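Side-chain contacts in probable transcriptional regulator (Vibrio vulnificus, PDB 4GHJ), which probably binds DNA through a helix-turn-helix domain of the XRE-like family and so regulates transcription: residues A59-R63 with K64-N68; V74-D77 with I78-I82. All coordinates share one frame; numbering follows the deposited sequence.

Interaction 1 (A59-R63 with K64-N68); sequences AGIAR and KTVLN
Ala62, the N-cap residue, turns its carbonyl into the first turn of helix 63-69, where Ala62 O receives two weak hydrogen bonds, from Thr65 N at 3.1 Å and from Val66 N at 3.4 Å. The next bond is regular: Leu67 N reaches Arg63 O at 3.0 Å, with an N-H...O angle of 165°, so the helical pattern is established within one residue of the cap. Among the side chains, Ile61 and Val66 make the apolar contact. CG1 of Ile61 stands between its backbone N and carbonyl carbon (chi1 64°), and this torsion carries CD1 to within 3.8 Å of Val66 CG2, the two side chains crossing at about a right angle. Thr65 sets its methyl beside the same tip, CG2 lying 4.2 Å from Ile61 CD1. Its OG1, the other branch, beside the backbone N (chi1 -57°), pairs with a water at 2.7 Å. That water also accepts from Ala62 N at 3.0 Å, so one solvent molecule bridges the turn to the helix and satisfies an N-H that precedes the first helical residue. Arg63 extends along the outside, and its NH1 approaches Leu67 CD1 obliquely at 3.8 Å. The arrangement is the turn of a helix-turn-helix, with helix 52-59 ended by a Schellman motif at Gly60. Val66 packs back on Gln52 and Ala56 of helix 52-59, Arg63 NE makes a weak hydrogen bond to Ser53 OG there, and Ile61 and Thr65 rest on Ile82 and Ile78 of helix 76-85.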
loop_
_atom_site.group_PDB
_atom_site.type_symbol
_atom_site.label_atom_id
_atom_site.label_comp_id
_atom_site.label_asym_id
_atom_site.label_seq_id
_atom_site.Cartn_x
_atom_site.Cartn_y
_atom_site.Cartn_z
ATOM N N ALA B 59 13.921 -10.494 -0.085
ATOM C CA ALA B 59 12.536 -10.642 0.330
ATOM C C ALA B 59 12.005 -12.068 0.166
ATOM O O ALA B 59 10.933 -12.394 0.674
ATOM C CB ALA B 59 11.654 -9.653 -0.426
ATOM N N GLY B 60 12.731 -12.906 -0.561
ATOM C CA GLY B 60 12.313 -14.295 -0.760
ATOM C C GLY B 60 11.124 -14.432 -1.693
ATOM O O GLY B 60 10.269 -15.306 -1.497
ATOM N N ILE B 61 11.083 -13.571 -2.713
ATOM C CA ILE B 61 10.024 -13.579 -3.720
ATOM C C ILE B 61 10.625 -13.640 -5.128
ATOM O O ILE B 61 11.851 -13.588 -5.302
ATOM C CB ILE B 61 9.099 -12.338 -3.581
ATOM C CG1 ILE B 61 9.876 -11.033 -3.860
ATOM C CG2 ILE B 61 8.458 -12.307 -2.183
ATOM C CD1 ILE B 61 9.057 -9.759 -3.628
ATOM N N ALA B 62 9.759 -13.743 -6.130
ATOM C CA ALA B 62 10.199 -13.811 -7.519
ATOM C C ALA B 62 10.644 -12.455 -8.041
ATOM O O ALA B 62 10.117 -11.404 -7.647
ATOM C CB ALA B 62 9.089 -14.356 -8.408
ATOM N N ARG B 63 11.606 -12.495 -8.946
ATOM C CA ARG B 63 12.087 -11.293 -9.601
ATOM C C ARG B 63 10.942 -10.574 -10.324
ATOM O O ARG B 63 10.820 -9.348 -10.252
ATOM C CB ARG B 63 13.168 -11.642 -10.607
ATOM C CG ARG B 63 13.762 -10.427 -11.292
ATOM C CD ARG B 63 14.828 -10.802 -12.293
ATOM N NE ARG B 63 15.512 -9.612 -12.810
ATOM C CZ ARG B 63 15.084 -8.850 -13.821
ATOM N NH1 ARG B 63 13.956 -9.134 -14.461
ATOM N NH2 ARG B 63 15.798 -7.792 -14.196
ATOM N N LYS B 64 10.095 -11.336 -11.011
ATOM C CA LYS B 64 9.012 -10.720 -11.761
ATOM C C LYS B 64 8.054 -9.972 -10.824
ATOM O O LYS B 64 7.430 -9.005 -11.224
ATOM C CB LYS B 64 8.273 -11.751 -12.619
ATOM C CG LYS B 64 7.193 -11.147 -13.540
ATOM C CD LYS B 64 6.756 -12.107 -14.659
ATOM C CE LYS B 64 5.961 -13.322 -14.163
ATOM N NZ LYS B 64 4.608 -12.960 -13.636
ATOM N N THR B 65 7.946 -10.423 -9.579
ATOM C CA THR B 65 7.043 -9.785 -8.624
ATOM C C THR B 65 7.548 -8.386 -8.301
ATOM O O THR B 65 6.760 -7.448 -8.172
ATOM C CB THR B 65 6.906 -10.659 -7.372
ATOM O OG1 THR B 65 6.449 -11.961 -7.777
ATOM C CG2 THR B 65 5.941 -10.065 -6.382
ATOM N N VAL B 66 8.870 -8.239 -8.218
ATOM C CA VAL B 66 9.485 -6.937 -7.949
ATOM C C VAL B 66 9.337 -6.031 -9.186
ATOM O O VAL B 66 9.023 -4.843 -9.082
ATOM C CB VAL B 66 10.976 -7.089 -7.548
ATOM C CG1 VAL B 66 11.676 -5.705 -7.452
ATOM C CG2 VAL B 66 11.089 -7.866 -6.254
ATOM N N LEU B 67 9.571 -6.609 -10.356
ATOM C CA LEU B 67 9.457 -5.879 -11.621
ATOM C C LEU B 67 8.047 -5.290 -11.764
ATOM O O LEU B 67 7.896 -4.094 -12.047
ATOM C CB LEU B 67 9.829 -6.821 -12.769
ATOM C CG LEU B 67 9.852 -6.322 -14.221
ATOM C CD1 LEU B 67 10.643 -7.322 -15.107
ATOM C CD2 LEU B 67 8.456 -6.143 -14.748
ATOM N N ASN B 68 7.022 -6.115 -11.514
ATOM C CA ASN B 68 5.649 -5.655 -11.558
ATOM C C ASN B 68 5.322 -4.593 -10.522
ATOM O O ASN B 68 4.550 -3.684 -10.807
ATOM C CB ASN B 68 4.658 -6.827 -11.420
ATOM C CG ASN B 68 4.602 -7.702 -12.669
ATOM O OD1 ASN B 68 4.940 -7.249 -13.747
ATOM N ND2 ASN B 68 4.167 -8.957 -12.521
HETATM O O HOH W 1 6.774 -13.830 -5.858
#

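Interaction 2 (V74-D77 with I78-I82); sequences VQLD and IMIAI
Asp77 and Ile78 point the same way, side by side, with CG1 and CD1 of Ile78 lying over one face of the Asp77 carboxylate: CG1 is 3.8 Å from OD1 and CD1 is 4.1 Å from OD2. Near the plane of the group, at its edge, Gln75 CB comes within 3.5 Å of OD1. This is the opening turn of helix 76-85, in the helix-turn-helix domain, with Gln75 at the N-cap. Asp77 lies in the first turn of the helix, where the helix dipole would be expected to favour its negative charge. Three main-chain bonds set the spacing, from Met79 N to Gln75 O, Ile80 N to Leu76 O and Ala81 N to Asp77 O, all three equally straight, at about 160°. On the inner side, Val74 swings CG2 anti to its own N, which brings that methyl to Ile78 CG2 at 3.6 Å and to Met79 CB at 4.1 Å. Leu76 CD1 sits 4.1 Å from CE of Met79, present here as selenomethionine, whose chain bends at its last torsion (chi3 71°). The same surface forms part of the subunit interface: Val74 and Met79 pack on Leu76 of the second subunit, and Val74 and Leu76 have backbone hydrogen bonds with that chain. Ile80 touches Leu76 and also Ile92 of its own chain, and packs on Leu33 of the second subunit; its CD1 lies 4.0 Å from Leu76 CD1, while its CG1 rides directly beside a main-chain oxygen, 3.3 Å from Leu76 O.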
loop_
_atom_site.group_PDB
_atom_site.type_symbol
_atom_site.label_atom_id
_atom_site.label_comp_id
_atom_site.label_asym_id
_atom_site.label_seq_id
_atom_site.Cartn_x
_atom_site.Cartn_y
_atom_site.Cartn_z
ATOM N N VAL B 74 1.013 -4.473 -7.539
ATOM C CA VAL B 74 1.523 -5.177 -6.376
ATOM C C VAL B 74 0.452 -5.273 -5.282
ATOM O O VAL B 74 -0.416 -4.386 -5.176
ATOM C CB VAL B 74 2.809 -4.425 -5.818
ATOM C CG1 VAL B 74 2.464 -3.022 -5.286
ATOM C CG2 VAL B 74 3.539 -5.221 -4.729
ATOM N N GLN B 75 0.493 -6.371 -4.522
ATOM C CA GLN B 75 -0.385 -6.592 -3.381
ATOM C C GLN B 75 0.243 -5.910 -2.184
ATOM O O GLN B 75 1.466 -5.795 -2.115
ATOM C CB GLN B 75 -0.509 -8.085 -3.075
ATOM C CG GLN B 75 -1.183 -8.885 -4.168
ATOM C CD GLN B 75 -2.623 -8.452 -4.401
ATOM O OE1 GLN B 75 -3.478 -8.595 -3.529
ATOM N NE2 GLN B 75 -2.901 -7.956 -5.595
ATOM N N LEU B 76 -0.583 -5.500 -1.225
ATOM C CA LEU B 76 -0.089 -4.831 -0.016
ATOM C C LEU B 76 1.015 -5.606 0.751
ATOM O O LEU B 76 2.045 -5.027 1.141
ATOM C CB LEU B 76 -1.252 -4.519 0.936
ATOM C CG LEU B 76 -0.932 -3.892 2.302
ATOM C CD1 LEU B 76 -0.247 -2.529 2.104
ATOM C CD2 LEU B 76 -2.221 -3.733 3.114
ATOM N N ASP B 77 0.812 -6.904 0.970
ATOM C CA ASP B 77 1.798 -7.657 1.741
ATOM C C ASP B 77 3.155 -7.719 1.000
ATOM O O ASP B 77 4.222 -7.674 1.630
ATOM C CB ASP B 77 1.293 -9.059 2.123
ATOM C CG ASP B 77 1.082 -9.979 0.921
ATOM O OD1 ASP B 77 0.573 -9.537 -0.125
ATOM O OD2 ASP B 77 1.416 -11.184 1.037
ATOM N N ILE B 78 3.098 -7.798 -0.324
ATOM C CA ILE B 78 4.301 -7.859 -1.149
ATOM C C ILE B 78 5.019 -6.520 -1.158
ATOM O O ILE B 78 6.250 -6.488 -1.116
ATOM C CB ILE B 78 3.984 -8.287 -2.588
ATOM C CG1 ILE B 78 3.407 -9.709 -2.603
ATOM C CG2 ILE B 78 5.241 -8.112 -3.486
ATOM C CD1 ILE B 78 4.237 -10.753 -1.890
HETATM N N MSE B 79 4.257 -5.420 -1.202
HETATM C CA MSE B 79 4.846 -4.090 -1.123
HETATM C C MSE B 79 5.598 -3.927 0.214
HETATM O O MSE B 79 6.712 -3.415 0.230
HETATM C CB MSE B 79 3.810 -2.974 -1.286
HETATM C CG MSE B 79 4.449 -1.578 -1.377
HETATM SE SE MSE B 79 3.184 -0.121 -1.647
HETATM C CE MSE B 79 2.354 -0.119 0.139
ATOM N N ILE B 80 4.997 -4.416 1.299
ATOM C CA ILE B 80 5.604 -4.358 2.644
ATOM C C ILE B 80 6.903 -5.171 2.704
ATOM O O ILE B 80 7.893 -4.706 3.261
ATOM C CB ILE B 80 4.605 -4.781 3.728
ATOM C CG1 ILE B 80 3.481 -3.743 3.821
ATOM C CG2 ILE B 80 5.310 -4.959 5.078
ATOM C CD1 ILE B 80 2.283 -4.144 4.711
ATOM N N ALA B 81 6.893 -6.370 2.128
ATOM C CA ALA B 81 8.094 -7.207 2.034
ATOM C C ALA B 81 9.212 -6.488 1.281
ATOM O O ALA B 81 10.373 -6.613 1.647
ATOM C CB ALA B 81 7.775 -8.528 1.348
ATOM N N ILE B 82 8.860 -5.770 0.208
ATOM C CA ILE B 82 9.838 -4.986 -0.574
ATOM C C ILE B 82 10.388 -3.848 0.271
ATOM O O ILE B 82 11.605 -3.632 0.292
ATOM C CB ILE B 82 9.253 -4.496 -1.917
ATOM C CG1 ILE B 82 8.938 -5.708 -2.811
ATOM C CG2 ILE B 82 10.208 -3.515 -2.655
ATOM C CD1 ILE B 82 8.246 -5.353 -4.181
#

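From the N terminus, interaction 1 comes first, closing the short turn between helix 52-59 and helix 63-69; interaction 2 follows, in the first turns of helix 76-85, and closes no loop. The two are in series, so neither encloses nor crosses the other, and their centres lie about 10 Å apart. They nevertheless meet in space: Thr65 CG2 packs against Ile78 CG2 at 3.6 Å, and Ile61 CD1 approaches Ile82 CG1 at 4.1 Å. These contacts tie the helix-turn-helix pair to helix 76-85, with Val74 touching Ala69 at the far end of helix 63-69. Interaction 2 also borders the second subunit, whereas no other chain of the assembly touches interaction 1.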